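Local coordinates for protein glycerol dehydrogenase (Bacillus coagulans, PDB 6CSJ) that probably catalyses the NAD-dependent oxidation of glycerol and, in this engineered double mutant of a polyol dehydrogenase, has acquired D-lactate dehydrogenase activity, at residues T116-N121 against K232-N237; A162-S167 against H268-E273; E264-M269 against G310-K315. The protein carries 2 engineered substitutions. All coordinates share one frame; numbering follows the deposited sequence.

Interaction 1 of 3, residues T116-N121 against K232-N237; sequences TIASTN and KIIEAN. Engineered in segment 116-121: Asn-121 (natural residue Asp).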
loop_
_atom_site.group_PDB
_atom_site.type_symbol
_atom_site.label_atom_id
_atom_site.label_comp_id
_atom_site.label_asym_id
_atom_site.label_seq_id
_atom_site.Cartn_x
_atom_site.Cartn_y
_atom_site.Cartn_z
ATOM N N THR A 116 7.288 6.776 -6.351
ATOM C CA THR A 116 8.371 7.593 -5.829
ATOM C C THR A 116 8.473 7.498 -4.302
ATOM O O THR A 116 9.329 8.156 -3.691
ATOM C CB THR A 116 8.172 9.065 -6.233
ATOM O OG1 THR A 116 6.885 9.498 -5.795
ATOM C CG2 THR A 116 8.261 9.215 -7.730
ATOM N N ILE A 117 7.589 6.702 -3.696
ATOM C CA ILE A 117 7.584 6.419 -2.254
ATOM C C ILE A 117 7.208 4.952 -2.079
ATOM O O ILE A 117 6.649 4.336 -2.997
ATOM C CB ILE A 117 6.573 7.315 -1.493
ATOM C CG1 ILE A 117 5.110 6.934 -1.857
ATOM C CG2 ILE A 117 6.889 8.793 -1.738
ATOM C CD1 ILE A 117 4.050 7.955 -1.486
ATOM N N ALA A 118 7.510 4.399 -0.911
ATOM C CA ALA A 118 7.205 2.997 -0.598
ATOM C C ALA A 118 6.458 2.954 0.735
ATOM O O ALA A 118 6.939 2.407 1.723
ATOM C CB ALA A 118 8.470 2.173 -0.559
ATOM N N SER A 119 5.256 3.538 0.712
ATOM C CA SER A 119 4.432 3.783 1.896
ATOM C C SER A 119 3.165 2.923 2.003
ATOM O O SER A 119 2.495 2.952 3.036
ATOM C CB SER A 119 4.018 5.262 1.909
ATOM O OG SER A 119 3.266 5.567 0.746
ATOM N N THR A 120 2.798 2.214 0.937
ATOM C CA THR A 120 1.656 1.298 0.998
ATOM C C THR A 120 1.941 0.088 0.107
ATOM O O THR A 120 2.885 0.094 -0.690
ATOM C CB THR A 120 0.306 1.951 0.548
ATOM O OG1 THR A 120 0.199 1.971 -0.899
ATOM C CG2 THR A 120 0.116 3.400 1.087
ATOM N N ASN A 121 1.101 -0.935 0.235
ATOM C CA ASN A 121 1.175 -2.108 -0.637
ATOM C C ASN A 121 0.208 -2.046 -1.845
ATOM O O ASN A 121 -0.021 -3.054 -2.510
ATOM C CB ASN A 121 0.989 -3.397 0.180
ATOM C CG ASN A 121 -0.367 -3.482 0.869
ATOM O OD1 ASN A 121 -1.276 -2.722 0.579
ATOM N ND2 ASN A 121 -0.490 -4.419 1.795
ATOM N N LYS A 232 15.819 -4.231 0.945
ATOM C CA LYS A 232 14.957 -5.336 1.382
ATOM C C LYS A 232 13.592 -4.865 1.881
ATOM O O LYS A 232 12.586 -5.534 1.638
ATOM C CB LYS A 232 15.645 -6.172 2.459
ATOM C CG LYS A 232 16.712 -7.093 1.916
ATOM C CD LYS A 232 17.349 -7.878 3.041
ATOM C CE LYS A 232 18.522 -8.727 2.583
ATOM N NZ LYS A 232 19.396 -9.004 3.753
ATOM N N ILE A 233 13.576 -3.730 2.584
ATOM C CA ILE A 233 12.341 -3.141 3.091
ATOM C C ILE A 233 11.464 -2.626 1.950
ATOM O O ILE A 233 10.250 -2.799 1.990
ATOM C CB ILE A 233 12.625 -2.036 4.138
ATOM C CG1 ILE A 233 12.988 -2.671 5.492
ATOM C CG2 ILE A 233 11.458 -1.066 4.306
ATOM C CD1 ILE A 233 11.910 -3.534 6.140
ATOM N N ILE A 234 12.064 -2.003 0.940
ATOM C CA ILE A 234 11.299 -1.550 -0.223
ATOM C C ILE A 234 10.634 -2.738 -0.926
ATOM O O ILE A 234 9.460 -2.657 -1.272
ATOM C CB ILE A 234 12.167 -0.685 -1.171
ATOM C CG1 ILE A 234 12.371 0.698 -0.511
ATOM C CG2 ILE A 234 11.508 -0.545 -2.539
ATOM C CD1 ILE A 234 13.333 1.616 -1.228
ATOM N N GLU A 235 11.370 -3.837 -1.101
ATOM C CA GLU A 235 10.807 -5.061 -1.672
ATOM C C GLU A 235 9.673 -5.599 -0.775
ATOM O O GLU A 235 8.599 -5.953 -1.277
ATOM C CB GLU A 235 11.886 -6.139 -1.876
ATOM C CG GLU A 235 11.365 -7.365 -2.624
ATOM C CD GLU A 235 12.298 -8.561 -2.647
ATOM O OE1 GLU A 235 13.542 -8.407 -2.533
ATOM O OE2 GLU A 235 11.761 -9.683 -2.812
ATOM N N ALA A 236 9.907 -5.644 0.538
ATOM C CA ALA A 236 8.896 -6.132 1.485
ATOM C C ALA A 236 7.626 -5.267 1.532
ATOM O O ALA A 236 6.507 -5.791 1.509
ATOM C CB ALA A 236 9.500 -6.268 2.876
ATOM N N ASN A 237 7.817 -3.950 1.590
ATOM C CA ASN A 237 6.720 -2.979 1.574
ATOM C C ASN A 237 5.873 -3.018 0.304
ATOM O O ASN A 237 4.709 -2.623 0.338
ATOM C CB ASN A 237 7.253 -1.553 1.749
ATOM C CG ASN A 237 7.708 -1.258 3.170
ATOM O OD1 ASN A 237 7.775 -2.153 4.017
ATOM N ND2 ASN A 237 8.030 0.012 3.438
#
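The loop that leaves strand 111-115 of the parallel sheet meets helix 228-248, and Ala-118 and Asn-237 form the main joint. The amide of Asn-237 reaches across to the loop backbone. Its ND2 donates to Ala-118 O at 3.1 Å, with an N-H...O angle of 152°. The bond is a little bent. The donor also lies 21° out of the carbonyl plane, and the oxygen is somewhat out of the amide plane. The amide has further partners. OD1 accepts from Gln-210 NE2 on helix 197-221, and ND2 has a weak second bond to Leu-165 O. These partners tell the amide oxygen from the nitrogen and fix the flip of this buried group. In the iron-containing alcohol dehydrogenase family, this is where the nucleotide-binding alpha/beta part meets the helical part. One turn earlier on the helix the contact is apolar. The methyl of Ala-118 points at the helix, and its CB packs on Ile-234 CG1 at 4.2 Å. Ile-157 touches both residues. Three residues along the loop from Ala-118, the engineered Asn-121 lays its CA against Asn-237 O at 3.7 Å. Its CG stands between the backbone N and the carbonyl carbon (chi1 62°), and the amide leads away from Asn-237. There ND2 bonds to Ser-241 OG on the same helix, while the backbone N of Asn-121 donates to Asp-171 OD2.

Interaction 2 of 3, residues A162-S167 against H268-E273; sequences ARLLVS and HMYHGE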
loop_
_atom_site.group_PDB
_atom_site.type_symbol
_atom_site.label_atom_id
_atom_site.label_comp_id
_atom_site.label_asym_id
_atom_site.label_seq_id
_atom_site.Cartn_x
_atom_site.Cartn_y
_atom_site.Cartn_z
ATOM N N ALA A 162 11.481 9.914 5.711
ATOM C CA ALA A 162 11.517 8.561 6.281
ATOM C C ALA A 162 10.188 8.124 6.905
ATOM O O ALA A 162 9.875 6.931 6.938
ATOM C CB ALA A 162 12.648 8.429 7.289
ATOM N N ARG A 163 9.411 9.087 7.388
ATOM C CA ARG A 163 8.062 8.814 7.878
ATOM C C ARG A 163 7.232 7.976 6.891
ATOM O O ARG A 163 6.460 7.106 7.310
ATOM C CB ARG A 163 7.321 10.127 8.182
ATOM C CG ARG A 163 5.988 9.896 8.870
ATOM C CD ARG A 163 5.233 11.168 9.136
ATOM N NE ARG A 163 3.904 10.835 9.645
ATOM C CZ ARG A 163 2.844 11.637 9.637
ATOM N NH1 ARG A 163 2.914 12.863 9.141
ATOM N NH2 ARG A 163 1.688 11.194 10.131
ATOM N N LEU A 164 7.389 8.258 5.599
ATOM C CA LEU A 164 6.679 7.525 4.552
ATOM C C LEU A 164 7.158 6.080 4.398
ATOM O O LEU A 164 6.341 5.187 4.147
ATOM C CB LEU A 164 6.756 8.266 3.216
ATOM C CG LEU A 164 5.861 9.517 3.103
ATOM C CD1 LEU A 164 6.292 10.380 1.921
ATOM C CD2 LEU A 164 4.377 9.147 2.977
ATOM N N LEU A 165 8.460 5.840 4.537
ATOM C CA LEU A 165 8.992 4.473 4.469
ATOM C C LEU A 165 8.519 3.669 5.686
ATOM O O LEU A 165 8.128 2.500 5.554
ATOM C CB LEU A 165 10.530 4.459 4.395
ATOM C CG LEU A 165 11.141 3.080 4.097
ATOM C CD1 LEU A 165 10.864 2.637 2.665
ATOM C CD2 LEU A 165 12.633 3.092 4.362
ATOM N N VAL A 166 8.548 4.317 6.852
ATOM C CA VAL A 166 8.091 3.716 8.108
ATOM C C VAL A 166 6.598 3.383 8.021
ATOM O O VAL A 166 6.186 2.292 8.424
ATOM C CB VAL A 166 8.383 4.635 9.316
ATOM C CG1 VAL A 166 7.696 4.136 10.579
ATOM C CG2 VAL A 166 9.892 4.715 9.550
ATOM N N SER A 167 5.807 4.306 7.475
ATOM C CA SER A 167 4.386 4.049 7.254
ATOM C C SER A 167 4.159 2.803 6.379
ATOM O O SER A 167 3.252 2.018 6.645
ATOM C CB SER A 167 3.691 5.266 6.641
ATOM O OG SER A 167 2.281 5.112 6.689
ATOM N N HIS A 268 -4.994 13.007 9.706
ATOM C CA HIS A 268 -3.611 13.438 9.455
ATOM C C HIS A 268 -2.573 12.278 9.482
ATOM O O HIS A 268 -1.428 12.482 9.092
ATOM C CB HIS A 268 -3.211 14.570 10.421
ATOM C CG HIS A 268 -2.760 14.102 11.770
ATOM N ND1 HIS A 268 -3.641 13.730 12.767
ATOM C CD2 HIS A 268 -1.518 13.955 12.295
ATOM C CE1 HIS A 268 -2.963 13.379 13.848
ATOM N NE2 HIS A 268 -1.671 13.502 13.586
ATOM N N MET A 269 -2.961 11.094 9.956
ATOM C CA MET A 269 -2.079 9.924 9.952
ATOM C C MET A 269 -2.172 9.197 8.617
ATOM O O MET A 269 -3.245 9.118 8.017
ATOM C CB MET A 269 -2.459 8.941 11.067
ATOM C CG MET A 269 -2.503 9.536 12.469
ATOM S SD MET A 269 -0.967 10.300 13.011
ATOM C CE MET A 269 0.129 8.888 13.176
ATOM N N TYR A 270 -1.051 8.651 8.165
ATOM C CA TYR A 270 -1.013 7.918 6.903
ATOM C C TYR A 270 -1.618 6.526 7.036
ATOM O O TYR A 270 -1.822 6.020 8.131
ATOM C CB TYR A 270 0.423 7.821 6.361
ATOM C CG TYR A 270 1.079 9.163 6.091
ATOM C CD1 TYR A 270 0.428 10.155 5.349
ATOM C CD2 TYR A 270 2.358 9.436 6.552
ATOM C CE1 TYR A 270 1.027 11.383 5.111
ATOM C CE2 TYR A 270 2.972 10.650 6.303
ATOM C CZ TYR A 270 2.304 11.621 5.579
ATOM O OH TYR A 270 2.886 12.839 5.332
ATOM N N HIS A 271 -1.903 5.932 5.883
ATOM C CA HIS A 271 -2.566 4.634 5.750
ATOM C C HIS A 271 -1.891 3.563 6.608
ATOM O O HIS A 271 -2.522 2.963 7.469
ATOM C CB HIS A 271 -2.596 4.243 4.262
ATOM C CG HIS A 271 -3.403 3.020 3.947
ATOM N ND1 HIS A 271 -4.688 3.082 3.446
ATOM C CD2 HIS A 271 -3.082 1.701 4.004
ATOM C CE1 HIS A 271 -5.136 1.855 3.239
ATOM N NE2 HIS A 271 -4.182 1.002 3.569
ATOM N N GLY A 272 -0.598 3.360 6.405
ATOM C CA GLY A 272 0.134 2.280 7.078
ATOM C C GLY A 272 0.344 2.479 8.572
ATOM O O GLY A 272 0.462 1.504 9.327
ATOM N N GLU A 273 0.392 3.735 8.999
ATOM C CA GLU A 273 0.455 4.074 10.421
ATOM C C GLU A 273 -0.810 3.597 11.135
ATOM O O GLU A 273 -0.739 2.992 12.203
ATOM C CB GLU A 273 0.656 5.583 10.612
ATOM C CG GLU A 273 2.019 6.071 10.117
ATOM C CD GLU A 273 2.174 7.587 10.103
ATOM O OE1 GLU A 273 1.165 8.318 9.966
ATOM O OE2 GLU A 273 3.332 8.048 10.205
HETATM O O HOH W 1 5.329 6.544 9.953
#
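Arg-163 and Glu-273 form a two-pronged salt bridge. The arginine grips the carboxylate side-on. NE meets Glu-273 OE2 at 2.9 Å, close to the guanidinium plane and fairly straight (161°). NH2 meets Glu-273 OE1, also at 2.9 Å, from a more tilted position. Both oxygens use their syn lone pairs, and the two flat groups are nearly coplanar. The extended Arg-163 chain, with CG anti to the backbone N (chi1 -172°), carries the guanidinium this far from its helix. OE1 takes a second bond from Tyr-270 N, on its anti side and tilted out of the carboxylate plane. A water donates to Arg-163 O; its very short approach to Glu-273 OE2 is doubtful. The cluster of protein donors probably favours the charged carboxylate.

The aromatic contacts centre on Tyr-270. Its ring lies between two side chains of the other segment. Leu-164 CD2 makes a CH-pi contact with one face, 4.1 Å from the ring centroid. The guanidinium lies over the rim of the opposite face, with its plane inclined 38° to the ring, and NE is 3.5 Å from Tyr-270 CE2.

Closer to the backbone the fit is tight. Gly-272 CA makes a C-H...O contact with Ser-167 O at 3.2 Å. Ser-167 OG accepts a weak bond from Glu-273 N at 3.3 Å.

Tyr-270 is the N-cap residue of helix 271-285, so the contact fastens the start of that helix to the first turns of helix 162-173. From the latter helix, Leu-165 packs on helices 197-221 and 228-248, and Leu-164 touches the loop that follows strand 111-115. That loop links the joint to the parallel sheet.

Interaction 3 of 3, residues E264-M269 against G310-K315; sequences EETHHM and GDLGVK
A bend at chi2 (103°) turns the Glu-265 chain across Val-314, and bends at chi2 and chi3 fold Met-269 over the backbone of Asp-311 and Leu-312. Glu-265 CB sits 3.5 Å from Gly-313 O, and its OE2 ends 3.8 Å from Val-314 CG1, the two side chains crossing at about a right angle. At the other end, Met-269 CE reaches Asp-311 O at 3.4 Å. Met-269 CG rests near Leu-312 O and faces Leu-312 CD2 more loosely. Between them, Leu-312 O points into the opposite segment. It receives a C-H...O contact from Thr-266 CA at 3.5 Å. Thr-266 CG2 also packs on Val-314 CG2 at 3.8 Å; these two side chains lie side by side and point the same way. The hydroxyl of Thr-266 is used elsewhere, on Leu-263 O and Leu-260 O. His-268 curls back over its own segment, where ND1 makes a weak bond to Glu-265 O. This places CE1 4.1 Å from Gly-313 CA, which lies at the edge of the ring. Gly-313 has a positive phi (96°), and with no side chain it lets the two backbones come close. Lys-274 of helix 271-285 donates to Thr-266 O and Met-269 O, holding the type I turn 266-269 to that helix. Two interhelical loops, leading towards helices 271-285 and 319-329, thus pack together in the helical part of this iron-containing alcohol dehydrogenase fold.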
loop_
_atom_site.group_PDB
_atom_site.type_symbol
_atom_site.label_atom_id
_atom_site.label_comp_id
_atom_site.label_asym_id
_atom_site.label_seq_id
_atom_site.Cartn_x
_atom_site.Cartn_y
_atom_site.Cartn_z
ATOM N N GLU A 264 -11.946 11.957 13.384
ATOM C CA GLU A 264 -11.404 13.056 12.567
ATOM C C GLU A 264 -9.930 13.370 12.861
ATOM O O GLU A 264 -9.156 13.646 11.944
ATOM C CB GLU A 264 -12.265 14.328 12.748
ATOM C CG GLU A 264 -12.519 14.751 14.192
ATOM C CD GLU A 264 -13.906 15.346 14.425
ATOM O OE1 GLU A 264 -14.935 14.821 13.931
ATOM O OE2 GLU A 264 -13.946 16.354 15.126
ATOM N N GLU A 265 -9.550 13.306 14.139
ATOM C CA GLU A 265 -8.138 13.470 14.557
ATOM C C GLU A 265 -7.142 12.509 13.870
ATOM O O GLU A 265 -5.953 12.815 13.817
ATOM C CB GLU A 265 -7.967 13.311 16.080
ATOM C CG GLU A 265 -8.969 13.976 16.992
ATOM C CD GLU A 265 -9.989 13.005 17.588
ATOM O OE1 GLU A 265 -10.882 12.495 16.857
ATOM O OE2 GLU A 265 -9.913 12.779 18.799
ATOM N N THR A 266 -7.605 11.358 13.368
ATOM C CA THR A 266 -6.720 10.384 12.718
ATOM C C THR A 266 -6.533 10.592 11.218
ATOM O O THR A 266 -5.736 9.866 10.611
ATOM C CB THR A 266 -7.208 8.936 12.923
ATOM O OG1 THR A 266 -8.394 8.702 12.149
ATOM C CG2 THR A 266 -7.485 8.672 14.386
ATOM N N HIS A 267 -7.245 11.550 10.619
ATOM C CA HIS A 267 -7.100 11.844 9.181
ATOM C C HIS A 267 -5.699 12.349 8.785
ATOM O O HIS A 267 -5.264 12.126 7.669
ATOM C CB HIS A 267 -8.174 12.830 8.694
ATOM C CG HIS A 267 -9.567 12.278 8.727
ATOM N ND1 HIS A 267 -10.688 13.070 8.602
ATOM C CD2 HIS A 267 -10.023 11.013 8.896
ATOM C CE1 HIS A 267 -11.771 12.315 8.676
ATOM N NE2 HIS A 267 -11.394 11.060 8.850
ATOM N N HIS A 268 -4.994 13.007 9.706
ATOM C CA HIS A 268 -3.611 13.438 9.455
ATOM C C HIS A 268 -2.573 12.278 9.482
ATOM O O HIS A 268 -1.428 12.482 9.092
ATOM C CB HIS A 268 -3.211 14.570 10.421
ATOM C CG HIS A 268 -2.760 14.102 11.770
ATOM N ND1 HIS A 268 -3.641 13.730 12.767
ATOM C CD2 HIS A 268 -1.518 13.955 12.295
ATOM C CE1 HIS A 268 -2.963 13.379 13.848
ATOM N NE2 HIS A 268 -1.671 13.502 13.586
ATOM N N MET A 269 -2.961 11.094 9.956
ATOM C CA MET A 269 -2.079 9.924 9.952
ATOM C C MET A 269 -2.172 9.197 8.617
ATOM O O MET A 269 -3.245 9.118 8.017
ATOM C CB MET A 269 -2.459 8.941 11.067
ATOM C CG MET A 269 -2.503 9.536 12.469
ATOM S SD MET A 269 -0.967 10.300 13.011
ATOM C CE MET A 269 0.129 8.888 13.176
ATOM N N GLY A 310 -3.866 7.475 21.166
ATOM C CA GLY A 310 -3.077 8.695 21.372
ATOM C C GLY A 310 -2.058 8.947 20.276
ATOM O O GLY A 310 -1.985 10.054 19.745
ATOM N N ASP A 311 -1.302 7.912 19.903
ATOM C CA ASP A 311 -0.302 8.025 18.825
ATOM C C ASP A 311 -0.928 8.381 17.460
ATOM O O ASP A 311 -0.234 8.891 16.581
ATOM C CB ASP A 311 0.522 6.732 18.674
ATOM C CG ASP A 311 1.390 6.412 19.891
ATOM O OD1 ASP A 311 1.587 7.289 20.768
ATOM O OD2 ASP A 311 1.892 5.267 19.967
ATOM N N LEU A 312 -2.220 8.085 17.282
ATOM C CA LEU A 312 -2.988 8.507 16.105
ATOM C C LEU A 312 -3.649 9.891 16.237
ATOM O O LEU A 312 -4.403 10.277 15.350
ATOM C CB LEU A 312 -4.075 7.478 15.785
ATOM C CG LEU A 312 -3.647 6.029 15.604
ATOM C CD1 LEU A 312 -4.894 5.196 15.302
ATOM C CD2 LEU A 312 -2.615 5.884 14.491
ATOM N N GLY A 313 -3.376 10.620 17.324
ATOM C CA GLY A 313 -3.927 11.959 17.555
ATOM C C GLY A 313 -5.173 12.046 18.426
ATOM O O GLY A 313 -5.674 13.150 18.681
ATOM N N VAL A 314 -5.685 10.905 18.884
ATOM C CA VAL A 314 -6.919 10.857 19.684
ATOM C C VAL A 314 -6.576 11.186 21.140
ATOM O O VAL A 314 -6.001 10.367 21.841
ATOM C CB VAL A 314 -7.616 9.475 19.610
ATOM C CG1 VAL A 314 -8.948 9.501 20.353
ATOM C CG2 VAL A 314 -7.842 9.042 18.172
ATOM N N LYS A 315 -6.924 12.394 21.579
ATOM C CA LYS A 315 -6.600 12.871 22.926
ATOM C C LYS A 315 -7.477 12.274 24.027
ATOM O O LYS A 315 -7.009 12.135 25.149
ATOM C CB LYS A 315 -6.691 14.402 22.998
ATOM C CG LYS A 315 -5.762 15.129 22.023
ATOM C CD LYS A 315 -5.425 16.528 22.518
ATOM C CE LYS A 315 -4.239 17.084 21.773
ATOM N NZ LYS A 315 -4.109 18.541 22.043
#

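How the interactions relate
Interactions 1 and 2 lie side by side, with centres about 11 Å apart, and helix 162-173 joins them. Ile-234 CG1 packs 4.0 Å from Leu-165 CD1, and Ser-119 CB lies 3.2 Å from Leu-164 O. Their segments alternate along the chain. Interaction 3 continues from interaction 2 through the shared His-268 and Met-269; the centres are about 13 Å apart. Interactions 1 and 3 do not touch, and their nearest atoms are about 10 Å apart. Asp-171 beside interaction 1, and His-271 of interaction 2, whose ring meets those of His-254 and His-257, place both near what is probably the metal and active site, as in related enzymes. Interaction 3 lies farther from the chain centre.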